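Local coordinates for SWD1-like protein (Myceliophthora thermophila, PDB 6E29) that probably serves, through its WD40 beta-propeller domain, as a scaffolding subunit of the COMPASS complex that methylates histone H3 at its K4 position, at residues B[20-25]-B[338-343]; B[26-31]-B[40-45]; B[287-292]-B[318-323]; B[293-298]-B[309-314]; B[314-319]-B[332-337]. All coordinates share one frame; numbering follows the deposited sequence. Where two conformers were deposited one is given.

Contact 1 of 5, residues B[20-25]-B[338-343]; sequences TNTIRS and RINIWS
Thr22 OG1 gives its proton to Asn340 OD1 at 2.7 Å, the shortest polar bond between strands 20-23 and 339-343. The two side chains lie side by side and point the same way from a non-hydrogen-bonded antiparallel pair, where a short hydroxyl and an amide can just meet. The hydroxyl comes from above the carbonyl plane of the amide, 37° out of it. With Thr22 CG2 anti to the backbone N, the methyl group rests on Arg338 CD (3.8 Å) while OG1 is left to bond. On the face that carries Ile23 and Ile339, Ile23 CG1 packs against Ile339 CB at 3.7 Å, branched residues being well suited to extended backbone. Four backbone bonds join the strands, the straightest from Ile339 N to Ile23 O (2.8 Å, 173°). Beyond them Arg24 CD touches Arg338 CG as the two chains cross, and Arg24 NE reaches the carbonyl of Thr336. This is the circular closure of a WD40 propeller: the N-terminal strand 19-23 becomes the outermost strand of the blade built by the C-terminal end of the chain. Backbone bonds and one polar side-chain pair, with modest apolar packing, thus lock the ring without any covalent link.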
# COMPACT_ATOMS: atom_id res chain seq x y z
N THR B 20 -0.98 8.41 -23.12
CA THR B 20 -2.10 7.90 -23.91
C THR B 20 -3.43 8.42 -23.41
O THR B 20 -4.38 8.52 -24.19
CB THR B 20 -2.10 6.36 -23.88
OG1 THR B 20 -2.30 5.90 -22.53
CG2 THR B 20 -0.80 5.85 -24.36
N ASN B 21 -3.51 8.76 -22.14
CA ASN B 21 -4.76 9.24 -21.57
C ASN B 21 -4.45 10.18 -20.43
O ASN B 21 -3.45 10.02 -19.72
CB ASN B 21 -5.60 8.06 -21.07
CG ASN B 21 -6.01 7.16 -22.19
OD1 ASN B 21 -5.35 6.15 -22.46
ND2 ASN B 21 -7.07 7.55 -22.91
N THR B 22 -5.28 11.21 -20.31
CA THR B 22 -5.32 12.09 -19.15
C THR B 22 -6.78 12.13 -18.76
O THR B 22 -7.63 12.44 -19.60
CB THR B 22 -4.80 13.52 -19.42
OG1 THR B 22 -3.43 13.52 -19.90
CG2 THR B 22 -4.87 14.33 -18.15
N ILE B 23 -7.10 11.79 -17.53
CA ILE B 23 -8.49 11.85 -17.11
C ILE B 23 -8.57 12.61 -15.80
O ILE B 23 -7.61 12.71 -15.04
CB ILE B 23 -9.11 10.44 -16.98
CG1 ILE B 23 -8.33 9.62 -15.92
CG2 ILE B 23 -9.14 9.77 -18.38
CD1 ILE B 23 -8.80 8.20 -15.73
N ARG B 24 -9.75 13.15 -15.52
CA ARG B 24 -9.90 13.87 -14.27
C ARG B 24 -11.34 13.79 -13.83
O ARG B 24 -12.25 14.11 -14.61
CB ARG B 24 -9.45 15.33 -14.37
CG ARG B 24 -9.28 15.99 -12.98
CD ARG B 24 -9.07 17.51 -13.05
NE ARG B 24 -8.78 18.07 -11.72
CZ ARG B 24 -9.70 18.43 -10.83
NH1 ARG B 24 -10.99 18.31 -11.11
NH2 ARG B 24 -9.33 18.91 -9.65
N SER B 25 -11.54 13.36 -12.58
CA SER B 25 -12.82 13.54 -11.92
C SER B 25 -12.51 13.98 -10.49
O SER B 25 -12.09 13.16 -9.67
CB SER B 25 -13.65 12.25 -11.96
OG SER B 25 -14.83 12.42 -11.19
N ARG B 338 -5.09 15.50 -11.70
CA ARG B 338 -5.34 14.73 -12.90
C ARG B 338 -4.67 13.37 -12.83
O ARG B 338 -3.60 13.22 -12.24
CB ARG B 338 -4.81 15.46 -14.11
CG ARG B 338 -5.60 16.70 -14.37
CD ARG B 338 -5.38 17.21 -15.75
NE ARG B 338 -4.14 17.96 -15.88
CZ ARG B 338 -4.07 19.28 -15.76
NH1 ARG B 338 -5.15 19.99 -15.45
NH2 ARG B 338 -2.90 19.89 -15.92
N ILE B 339 -5.21 12.40 -13.59
CA ILE B 339 -4.55 11.12 -13.73
C ILE B 339 -3.97 11.05 -15.13
O ILE B 339 -4.72 11.08 -16.12
CB ILE B 339 -5.49 9.92 -13.49
CG1 ILE B 339 -6.11 9.99 -12.10
CG2 ILE B 339 -4.68 8.63 -13.67
CD1 ILE B 339 -7.42 9.19 -11.98
N ASN B 340 -2.65 10.93 -15.22
CA ASN B 340 -1.98 10.70 -16.49
C ASN B 340 -1.56 9.25 -16.62
O ASN B 340 -1.06 8.66 -15.66
CB ASN B 340 -0.76 11.60 -16.63
CG ASN B 340 -1.13 13.01 -16.94
OD1 ASN B 340 -1.40 13.34 -18.10
ND2 ASN B 340 -1.18 13.87 -15.92
N ILE B 341 -1.69 8.70 -17.82
CA ILE B 341 -1.31 7.30 -18.08
C ILE B 341 -0.28 7.29 -19.19
O ILE B 341 -0.55 7.76 -20.33
CB ILE B 341 -2.51 6.43 -18.47
CG1 ILE B 341 -3.55 6.41 -17.35
CG2 ILE B 341 -2.03 5.03 -18.76
CD1 ILE B 341 -4.84 5.73 -17.80
N TRP B 342 0.92 6.84 -18.85
CA TRP B 342 2.02 6.69 -19.79
C TRP B 342 2.02 5.30 -20.39
O TRP B 342 1.83 4.32 -19.67
CB TRP B 342 3.39 6.82 -19.09
CG TRP B 342 3.84 8.17 -18.80
CD1 TRP B 342 4.77 8.90 -19.50
CD2 TRP B 342 3.44 8.99 -17.70
NE1 TRP B 342 4.97 10.12 -18.90
CE2 TRP B 342 4.16 10.21 -17.80
CE3 TRP B 342 2.53 8.83 -16.66
CZ2 TRP B 342 3.98 11.25 -16.91
CZ3 TRP B 342 2.37 9.85 -15.77
CH2 TRP B 342 3.10 11.05 -15.88
N SER B 343 2.35 5.22 -21.67
CA SER B 343 2.71 3.96 -22.32
C SER B 343 4.24 3.82 -22.25
O SER B 343 4.95 4.58 -22.90
CB SER B 343 2.22 3.94 -23.76
OG SER B 343 0.90 3.47 -23.80

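Contact 2 of 5, residues B[26-31]-B[40-45]; sequences GHSTCV and LASGRV
Val45 CG2 comes up obliquely to the His27 ring, 3.4 Å from ND1, and also meets Thr29 CG2 at 3.7 Å, the Thr29 and Val45 side chains crossing at about a right angle. That one methyl thus fills the angle between the two side chains, a place for a compact apolar residue. His27 CG lies anti to its backbone N (chi1 -167°), which carries the ring out beside Val45, and NE2 goes on to the carbonyl of Leu334. The guanidinium of Arg44 lies flat across Gly26, whose CA sits 3.8 Å above the centre of the plane; glycine allows this approach and also the positive phi found there. Arg44 forms a salt bridge with Asp46. Further along, Val31 CB meets Leu40 CD1 at 4.0 Å. The backbone makes a classic beta bulge, with Thr29 and Cys30 both opposite Gly43: Thr29 N bonds Gly43 O at 2.7 Å, and Gly43 N bonds Cys30 O at 3.0 Å. The two strands form the first hairpin of a WD40 blade. Strand 48-53 continues the sheet beyond 39-44, Ile339 of the preceding blade packs on Ser28, Val31 and Ser42, and Leu73 of the following blade touches Cys30 and Ala41.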
# COMPACT_ATOMS: atom_id res chain seq x y z
N GLY B 26 -12.67 15.26 -10.20
CA GLY B 26 -12.20 15.73 -8.88
C GLY B 26 -10.68 15.61 -8.78
O GLY B 26 -9.99 15.26 -9.74
N HIS B 27 -10.17 15.90 -7.57
CA HIS B 27 -8.73 15.83 -7.30
C HIS B 27 -8.40 14.40 -6.84
O HIS B 27 -8.70 14.03 -5.71
CB HIS B 27 -8.35 16.86 -6.24
CG HIS B 27 -6.88 17.08 -6.10
ND1 HIS B 27 -6.02 16.18 -5.50
CD2 HIS B 27 -6.11 18.13 -6.48
CE1 HIS B 27 -4.79 16.67 -5.51
NE2 HIS B 27 -4.81 17.85 -6.11
N SER B 28 -7.76 13.61 -7.71
CA SER B 28 -7.46 12.23 -7.37
C SER B 28 -6.31 12.17 -6.36
O SER B 28 -5.28 12.82 -6.55
CB SER B 28 -7.10 11.45 -8.63
OG SER B 28 -8.23 11.35 -9.48
N THR B 29 -6.49 11.38 -5.31
CA THR B 29 -5.42 11.17 -4.33
C THR B 29 -4.83 9.79 -4.42
O THR B 29 -3.75 9.57 -3.88
CB THR B 29 -5.92 11.37 -2.89
OG1 THR B 29 -7.00 10.47 -2.61
CG2 THR B 29 -6.38 12.76 -2.66
N CYS B 30 -5.49 8.86 -5.10
CA CYS B 30 -5.06 7.47 -5.14
C CYS B 30 -5.71 6.82 -6.36
O CYS B 30 -6.82 7.20 -6.72
CB CYS B 30 -5.46 6.79 -3.82
SG CYS B 30 -5.42 4.99 -3.67
N VAL B 31 -5.05 5.80 -6.94
CA VAL B 31 -5.63 5.00 -8.03
C VAL B 31 -5.23 3.55 -7.81
O VAL B 31 -4.22 3.27 -7.19
CB VAL B 31 -5.13 5.42 -9.40
CG1 VAL B 31 -5.90 6.63 -9.87
CG2 VAL B 31 -3.63 5.65 -9.33
N LEU B 40 -10.51 0.93 -13.40
CA LEU B 40 -9.58 1.67 -12.55
C LEU B 40 -10.39 2.41 -11.51
O LEU B 40 -11.41 3.03 -11.83
CB LEU B 40 -8.74 2.66 -13.36
CG LEU B 40 -7.89 3.60 -12.51
CD1 LEU B 40 -6.65 2.85 -11.99
CD2 LEU B 40 -7.51 4.81 -13.36
N ALA B 41 -10.00 2.28 -10.25
CA ALA B 41 -10.64 3.04 -9.21
C ALA B 41 -9.80 4.26 -8.87
O ALA B 41 -8.57 4.19 -8.86
CB ALA B 41 -10.83 2.19 -7.96
N SER B 42 -10.46 5.35 -8.60
CA SER B 42 -9.83 6.60 -8.21
C SER B 42 -10.48 7.09 -6.92
O SER B 42 -11.70 7.01 -6.75
CB SER B 42 -9.98 7.64 -9.35
OG SER B 42 -9.41 8.87 -8.99
N GLY B 43 -9.69 7.59 -5.98
CA GLY B 43 -10.22 8.20 -4.77
C GLY B 43 -9.84 9.67 -4.82
O GLY B 43 -8.82 10.02 -5.44
N ARG B 44 -10.68 10.52 -4.23
CA ARG B 44 -10.56 11.97 -4.37
C ARG B 44 -10.41 12.63 -3.01
O ARG B 44 -10.71 12.05 -1.96
CB ARG B 44 -11.77 12.57 -5.12
CG ARG B 44 -12.34 11.58 -6.13
CD ARG B 44 -13.29 12.14 -7.14
NE ARG B 44 -14.12 13.21 -6.65
CZ ARG B 44 -15.15 13.72 -7.34
NH1 ARG B 44 -15.46 13.22 -8.53
NH2 ARG B 44 -15.86 14.72 -6.83
N VAL B 45 -9.95 13.89 -3.07
CA VAL B 45 -9.79 14.69 -1.86
C VAL B 45 -11.09 14.74 -1.08
O VAL B 45 -11.08 14.71 0.16
CB VAL B 45 -9.33 16.11 -2.23
CG1 VAL B 45 -9.50 17.07 -1.04
CG2 VAL B 45 -7.91 16.10 -2.73
O HOH W 1 -10.75 10.71 -9.76

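Contact 3 of 5, residues B[287-292]-B[318-323]; sequences AASTYN and GVIEWH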
# COMPACT_ATOMS: atom_id res chain seq x y z
N ALA B 287 8.76 1.65 -10.40
CA ALA B 287 8.60 3.08 -10.68
C ALA B 287 8.43 3.83 -9.37
O ALA B 287 7.95 3.26 -8.37
CB ALA B 287 7.40 3.36 -11.59
N ALA B 288 8.82 5.10 -9.38
CA ALA B 288 8.57 5.97 -8.23
C ALA B 288 8.31 7.39 -8.71
O ALA B 288 8.96 7.87 -9.65
CB ALA B 288 9.77 5.98 -7.28
N SER B 289 7.48 8.10 -7.96
CA SER B 289 7.38 9.56 -8.02
C SER B 289 8.29 10.20 -6.98
O SER B 289 8.67 9.58 -5.99
CB SER B 289 5.94 10.01 -7.76
OG SER B 289 5.50 9.45 -6.53
N THR B 290 8.61 11.47 -7.22
CA THR B 290 9.69 12.17 -6.52
C THR B 290 9.11 13.34 -5.75
O THR B 290 8.39 14.16 -6.32
CB THR B 290 10.70 12.69 -7.54
OG1 THR B 290 10.91 11.68 -8.53
CG2 THR B 290 12.04 13.01 -6.85
N TYR B 291 9.41 13.39 -4.44
CA TYR B 291 9.03 14.53 -3.62
C TYR B 291 9.64 15.80 -4.18
O TYR B 291 10.81 15.82 -4.55
CB TYR B 291 9.52 14.36 -2.17
CG TYR B 291 8.53 13.65 -1.28
CD1 TYR B 291 8.87 12.47 -0.62
CD2 TYR B 291 7.23 14.13 -1.13
CE1 TYR B 291 7.95 11.81 0.18
CE2 TYR B 291 6.31 13.49 -0.34
CZ TYR B 291 6.67 12.33 0.29
OH TYR B 291 5.73 11.72 1.06
N ASN B 292 8.83 16.87 -4.19
CA ASN B 292 9.25 18.20 -4.62
C ASN B 292 9.89 18.24 -6.00
O ASN B 292 10.65 19.16 -6.30
CB ASN B 292 10.18 18.85 -3.58
CG ASN B 292 9.41 19.36 -2.39
OD1 ASN B 292 8.20 19.13 -2.28
ND2 ASN B 292 10.10 20.07 -1.49
N GLY B 318 2.05 12.14 -7.29
CA GLY B 318 1.85 11.42 -6.05
C GLY B 318 1.75 9.93 -6.26
O GLY B 318 2.74 9.25 -6.57
N VAL B 319 0.54 9.38 -6.04
CA VAL B 319 0.38 7.93 -6.10
C VAL B 319 0.56 7.47 -7.52
O VAL B 319 0.00 8.09 -8.44
CB VAL B 319 -1.01 7.51 -5.58
CG1 VAL B 319 -1.42 6.10 -6.08
CG2 VAL B 319 -1.00 7.55 -4.03
N ILE B 320 1.24 6.33 -7.72
CA ILE B 320 1.37 5.78 -9.08
C ILE B 320 0.97 4.31 -9.04
O ILE B 320 1.07 3.65 -8.01
CB ILE B 320 2.81 5.94 -9.64
CG1 ILE B 320 3.78 5.17 -8.75
CG2 ILE B 320 3.18 7.47 -9.70
CD1 ILE B 320 5.18 5.24 -9.23
N GLU B 321 0.55 3.79 -10.19
CA GLU B 321 0.10 2.40 -10.26
C GLU B 321 0.31 1.90 -11.67
O GLU B 321 -0.01 2.61 -12.62
CB GLU B 321 -1.39 2.24 -9.95
CG GLU B 321 -1.70 2.43 -8.50
CD GLU B 321 -1.07 1.33 -7.65
OE1 GLU B 321 -1.09 0.13 -8.06
OE2 GLU B 321 -0.54 1.68 -6.59
N TRP B 322 0.86 0.70 -11.82
CA TRP B 322 0.94 0.09 -13.14
C TRP B 322 -0.30 -0.74 -13.45
O TRP B 322 -0.89 -1.36 -12.55
CB TRP B 322 2.13 -0.87 -13.21
CG TRP B 322 3.51 -0.24 -13.13
CD1 TRP B 322 4.21 0.08 -11.99
CD2 TRP B 322 4.38 0.04 -14.24
NE1 TRP B 322 5.48 0.54 -12.33
CE2 TRP B 322 5.60 0.50 -13.70
CE3 TRP B 322 4.26 -0.09 -15.62
CZ2 TRP B 322 6.67 0.87 -14.50
CZ3 TRP B 322 5.33 0.28 -16.41
CH2 TRP B 322 6.51 0.74 -15.85
N HIS B 323 -0.61 -0.85 -14.75
CA HIS B 323 -1.68 -1.76 -15.20
C HIS B 323 -1.28 -3.22 -14.94
O HIS B 323 -0.09 -3.57 -15.01
CB HIS B 323 -1.91 -1.51 -16.70
CG HIS B 323 -3.14 -2.18 -17.23
ND1 HIS B 323 -3.11 -3.44 -17.78
CD2 HIS B 323 -4.43 -1.77 -17.29
CE1 HIS B 323 -4.33 -3.77 -18.18
NE2 HIS B 323 -5.15 -2.78 -17.87
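Ser289 OG and Ile320 CG1 both stand between their own backbone N and carbonyl carbon (chi1 54° and 62°), and these torsions turn the hydroxyl toward Gly318 and send the isoleucine branch across to strand 287-290. The contact is an interface between adjacent blades of the WD40 beta-propeller: strand 287-290 belongs to one four-stranded sheet and strand 318-322 to the next, and they run antiparallel at 165° without forming backbone bonds, their axes 7.1 Å apart at closest. Ile320, its chain extended past CG1, ends in CD1, which rests on Ala287 CB at 3.7 Å and on Ala288 CA at 3.6 Å. Small residues suit that strand because they let the isoleucine tip reach the backbone. Ala287 CB also meets the Trp322 indole obliquely, nearest NE1 at 3.5 Å, while Leu329 of strand 328-333 touches both Ala287 and Trp322. All six touching residues are buried, so the polar serine needs partners: its oxygen accepts from His276 N within its own sheet and donates across the interface. Serine, with its short reach, fits this place between two sheets. Its cross-blade bond runs from Ser289 OG to Gly318 O, 2.8 Å long, in the carbonyl plane and on a lone pair.

Contact 4 of 5, residues B[293-298]-B[309-314]; sequences NHELYI and MLEGPK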
# COMPACT_ATOMS: atom_id res chain seq x y z
N ASN B 293 9.56 17.31 -6.89
CA ASN B 293 10.06 17.35 -8.27
C ASN B 293 8.99 16.77 -9.18
O ASN B 293 8.07 16.08 -8.73
CB ASN B 293 11.35 16.53 -8.45
CG ASN B 293 12.57 17.13 -7.71
OD1 ASN B 293 12.80 16.87 -6.51
ND2 ASN B 293 13.37 17.87 -8.44
N HIS B 294 9.16 16.98 -10.49
CA HIS B 294 8.08 16.56 -11.38
C HIS B 294 8.28 15.17 -11.98
O HIS B 294 7.33 14.58 -12.48
CB HIS B 294 7.89 17.62 -12.50
CG HIS B 294 9.10 17.79 -13.37
ND1 HIS B 294 10.21 18.49 -12.96
CD2 HIS B 294 9.37 17.34 -14.62
CE1 HIS B 294 11.12 18.47 -13.92
NE2 HIS B 294 10.63 17.78 -14.94
N GLU B 295 9.48 14.63 -11.90
CA GLU B 295 9.83 13.42 -12.64
C GLU B 295 9.27 12.15 -12.02
O GLU B 295 9.01 12.05 -10.81
CB GLU B 295 11.35 13.32 -12.75
CG GLU B 295 11.93 14.46 -13.57
CD GLU B 295 12.63 15.52 -12.72
OE1 GLU B 295 13.45 16.26 -13.29
OE2 GLU B 295 12.39 15.59 -11.50
N LEU B 296 9.12 11.15 -12.87
CA LEU B 296 8.94 9.77 -12.45
C LEU B 296 10.18 8.99 -12.86
O LEU B 296 10.72 9.22 -13.95
CB LEU B 296 7.70 9.13 -13.09
CG LEU B 296 6.34 9.77 -12.83
CD1 LEU B 296 5.31 9.00 -13.65
CD2 LEU B 296 5.96 9.68 -11.33
N TYR B 297 10.62 8.08 -12.01
CA TYR B 297 11.80 7.28 -12.29
C TYR B 297 11.35 5.85 -12.46
O TYR B 297 10.51 5.38 -11.70
CB TYR B 297 12.82 7.37 -11.14
CG TYR B 297 13.50 8.75 -11.13
CD1 TYR B 297 12.82 9.88 -10.69
CD2 TYR B 297 14.82 8.90 -11.55
CE1 TYR B 297 13.43 11.13 -10.68
CE2 TYR B 297 15.44 10.16 -11.54
CZ TYR B 297 14.73 11.26 -11.11
OH TYR B 297 15.31 12.51 -11.09
N ILE B 298 11.97 5.13 -13.42
CA ILE B 298 11.69 3.71 -13.62
C ILE B 298 13.02 2.95 -13.64
O ILE B 298 13.91 3.27 -14.43
CB ILE B 298 10.91 3.46 -14.92
CG1 ILE B 298 9.62 4.31 -14.94
CG2 ILE B 298 10.56 2.00 -15.05
CD1 ILE B 298 8.82 4.15 -16.29
N MET B 309 13.63 8.13 -17.11
CA MET B 309 13.09 9.20 -16.28
C MET B 309 11.99 9.89 -17.09
O MET B 309 12.25 10.39 -18.19
CB MET B 309 14.20 10.18 -15.92
CG MET B 309 13.78 11.25 -14.95
SD MET B 309 15.08 12.49 -14.87
CE MET B 309 16.51 11.39 -15.00
N LEU B 310 10.77 9.93 -16.56
CA LEU B 310 9.65 10.58 -17.26
C LEU B 310 9.47 11.99 -16.74
O LEU B 310 9.50 12.21 -15.54
CB LEU B 310 8.35 9.79 -17.06
CG LEU B 310 8.43 8.36 -17.55
CD1 LEU B 310 7.11 7.63 -17.26
CD2 LEU B 310 8.89 8.29 -19.04
N GLU B 311 9.31 12.96 -17.65
CA GLU B 311 8.97 14.32 -17.24
C GLU B 311 7.48 14.63 -17.38
O GLU B 311 6.94 15.39 -16.57
CB GLU B 311 9.81 15.32 -18.04
CG GLU B 311 11.32 15.05 -17.86
CD GLU B 311 12.18 16.31 -17.89
OE1 GLU B 311 13.15 16.36 -18.68
OE2 GLU B 311 11.89 17.26 -17.14
N GLY B 312 6.80 14.03 -18.35
CA GLY B 312 5.38 14.23 -18.52
C GLY B 312 5.03 15.69 -18.43
O GLY B 312 5.70 16.53 -19.01
N PRO B 313 4.04 16.03 -17.60
CA PRO B 313 3.71 17.45 -17.42
C PRO B 313 4.63 18.19 -16.45
O PRO B 313 5.67 17.70 -15.99
CB PRO B 313 2.27 17.39 -16.90
CG PRO B 313 2.17 16.11 -16.20
CD PRO B 313 3.06 15.14 -16.95
N LYS B 314 4.27 19.41 -16.13
CA LYS B 314 5.14 20.09 -15.19
C LYS B 314 4.56 20.03 -13.79
O LYS B 314 4.43 21.08 -13.15
CB LYS B 314 5.40 21.54 -15.64
CG LYS B 314 4.17 22.35 -16.05
CD LYS B 314 4.50 23.85 -16.22
CE LYS B 314 3.63 24.48 -17.32
NZ LYS B 314 3.92 23.90 -18.68
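Leu296 and Leu310 form the hydrogen-bonded antiparallel pair of a beta hairpin, the outer two strands of a WD40 blade, and here the packing is close. Leu310 N to Leu296 O is 2.7 Å and the return bond from Leu296 N to Leu310 O is 2.9 Å, both donors in the carbonyl plane. On this buried face Ile298 CD1 meets Leu310 CD1 at 4.0 Å, and Trp342 of the next blade closes over both leucines; branched aliphatic residues fill such an interface well. On the other face Tyr297 is still buried, but Met309 over it is exposed. Met309 lies alongside the tyrosine with CG over the ring face, 4.0 Å from the centroid in a CH-pi contact, and SD set obliquely in a Met-aromatic contact. With CG anti to the backbone N (chi1 -174°), the flexible, unbranched chain can follow the ring. Past the last bridge the strands give way to loops, where His294 and the exposed Glu311 meet. Glu295 CD lies over one face of that imidazole, offset toward its rim, and Glu295 OE1 lies 4.3 Å from Glu311 OE2, a like-charge approach that any positive charge on the ring would probably ease. His294 NE2 donates to Glu311 OE2 at 2.6 Å, nearly straight (176°), on the anti lone pair.

Contact 5 of 5, residues B[314-319]-B[332-337]; sequences KEEQGV and CGLETG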
# COMPACT_ATOMS: atom_id res chain seq x y z
N LYS B 314 4.27 19.41 -16.13
CA LYS B 314 5.14 20.09 -15.19
C LYS B 314 4.56 20.03 -13.79
O LYS B 314 4.43 21.08 -13.15
CB LYS B 314 5.40 21.54 -15.64
CG LYS B 314 4.17 22.35 -16.05
CD LYS B 314 4.50 23.85 -16.22
CE LYS B 314 3.63 24.48 -17.32
NZ LYS B 314 3.92 23.90 -18.68
N GLU B 315 4.20 18.85 -13.28
CA GLU B 315 3.76 18.90 -11.90
C GLU B 315 4.28 17.73 -11.08
O GLU B 315 4.56 16.63 -11.60
CB GLU B 315 2.22 19.02 -11.77
CG GLU B 315 1.44 17.76 -11.96
CD GLU B 315 -0.06 17.97 -11.75
OE1 GLU B 315 -0.50 18.32 -10.63
OE2 GLU B 315 -0.79 17.83 -12.75
N GLU B 316 4.41 18.00 -9.79
CA GLU B 316 4.75 16.94 -8.85
C GLU B 316 3.70 15.82 -8.89
O GLU B 316 2.50 16.09 -8.90
CB GLU B 316 4.85 17.53 -7.44
CG GLU B 316 5.58 16.61 -6.46
CD GLU B 316 5.81 17.21 -5.08
OE1 GLU B 316 6.03 16.43 -4.10
OE2 GLU B 316 5.76 18.47 -4.98
N GLN B 317 4.17 14.56 -8.89
CA GLN B 317 3.28 13.41 -8.96
C GLN B 317 3.22 12.70 -7.60
O GLN B 317 4.20 12.66 -6.86
CB GLN B 317 3.77 12.41 -10.02
CG GLN B 317 3.97 13.05 -11.39
CD GLN B 317 2.65 13.39 -12.03
OE1 GLN B 317 1.65 12.73 -11.78
NE2 GLN B 317 2.64 14.41 -12.86
N GLY B 318 2.05 12.14 -7.29
CA GLY B 318 1.85 11.42 -6.05
C GLY B 318 1.75 9.93 -6.26
O GLY B 318 2.74 9.25 -6.57
N VAL B 319 0.54 9.38 -6.04
CA VAL B 319 0.38 7.93 -6.10
C VAL B 319 0.56 7.47 -7.52
O VAL B 319 0.00 8.09 -8.44
CB VAL B 319 -1.01 7.51 -5.58
CG1 VAL B 319 -1.42 6.10 -6.08
CG2 VAL B 319 -1.00 7.55 -4.03
N CYS B 332 -1.08 10.21 -10.31
CA CYS B 332 -1.93 11.27 -9.82
C CYS B 332 -1.08 12.50 -9.61
O CYS B 332 -0.11 12.45 -8.86
CB CYS B 332 -2.57 10.88 -8.48
SG CYS B 332 -3.48 9.34 -8.58
N GLY B 333 -1.47 13.61 -10.25
CA GLY B 333 -0.77 14.86 -10.01
C GLY B 333 -1.19 15.48 -8.68
O GLY B 333 -2.38 15.55 -8.35
N LEU B 334 -0.20 15.92 -7.90
CA LEU B 334 -0.47 16.53 -6.60
C LEU B 334 -1.12 17.90 -6.73
O LEU B 334 -1.84 18.31 -5.83
CB LEU B 334 0.81 16.67 -5.80
CG LEU B 334 1.42 15.35 -5.35
CD1 LEU B 334 2.70 15.65 -4.60
CD2 LEU B 334 0.45 14.50 -4.47
N GLU B 335 -0.82 18.63 -7.81
CA GLU B 335 -1.29 20.01 -7.94
C GLU B 335 -2.66 20.09 -8.61
O GLU B 335 -3.52 20.88 -8.18
CB GLU B 335 -0.27 20.87 -8.70
CG GLU B 335 1.07 21.11 -7.96
CD GLU B 335 2.27 21.42 -8.89
OE1 GLU B 335 2.23 22.47 -9.60
OE2 GLU B 335 3.24 20.61 -8.92
N THR B 336 -2.88 19.29 -9.65
CA THR B 336 -4.12 19.33 -10.43
C THR B 336 -5.08 18.20 -10.11
O THR B 336 -6.27 18.31 -10.45
CB THR B 336 -3.80 19.25 -11.92
OG1 THR B 336 -3.25 17.95 -12.21
CG2 THR B 336 -2.85 20.39 -12.34
N GLY B 337 -4.58 17.14 -9.49
CA GLY B 337 -5.32 15.91 -9.29
C GLY B 337 -5.69 15.17 -10.55
O GLY B 337 -6.54 14.28 -10.49
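Glu315 reaches from the loop before strand 317-322 into the turn that follows strand 328-333, so that the open end of this beta hairpin, the inner one of a WD40 blade, is closed by a carboxylate. Its CB touches Glu335 OE2 at 3.4 Å, and CG lies over Gly333 CA. CG stands between the backbone N and the carbonyl carbon (chi1 79°), and the chain then runs extended, which brings the carboxylate to the backbone of the turn. CD sits 3.6 Å from Gly333 CA, a place where a side chain would collide with it and where glycine therefore fits. At the tip, OE1 takes two amides: Thr336 N at 2.8 Å on the syn lone pair, and Glu335 N nearly along the C-O bond. OE2 receives the hydroxyl of Thr336, also on its syn side. Three donors thus fix the rotation of the carboxylate and would probably favour its ionised form. In return, Glu335 OE2 accepts from Glu316 N, so each loop accepts an amide N-H from the other. Leu334 supplies the apolar part: CD1 lies against the stem of Glu316, 3.6 Å from CG, and CD2 meets Gly318 CA, the lack of a side chain there making room. The carboxylate of Glu316 turns to Asn292 N in the adjacent blade. Toward the strands the backbone takes over, Leu334 N bonding Glu316 O and Cys332 N bonding Val319 O, with Gly318 N held by Cys332 O at 2.7 Å and 173°.

How the contacts relate
From the N terminus, strand 19-23 opens the longest loop, which contact 1 closes only at strand 339-343, joining the two chain ends in one blade; the other four contacts fall within it. Contact 2 comes first, a short hairpin closure in the next blade around the ring. Much later, contact 3 bridges two successive blades, and contact 4, the outer hairpin of the earlier one, lies within its loop. Contact 5 starts on the strand where contact 3 ends, sharing Gly318 and Val319, and forms the inner hairpin of the closing blade. Its turn also touches the segments near the N terminus that belong to contacts 1 and 2. Together the five tie three consecutive blades across the propeller's seam.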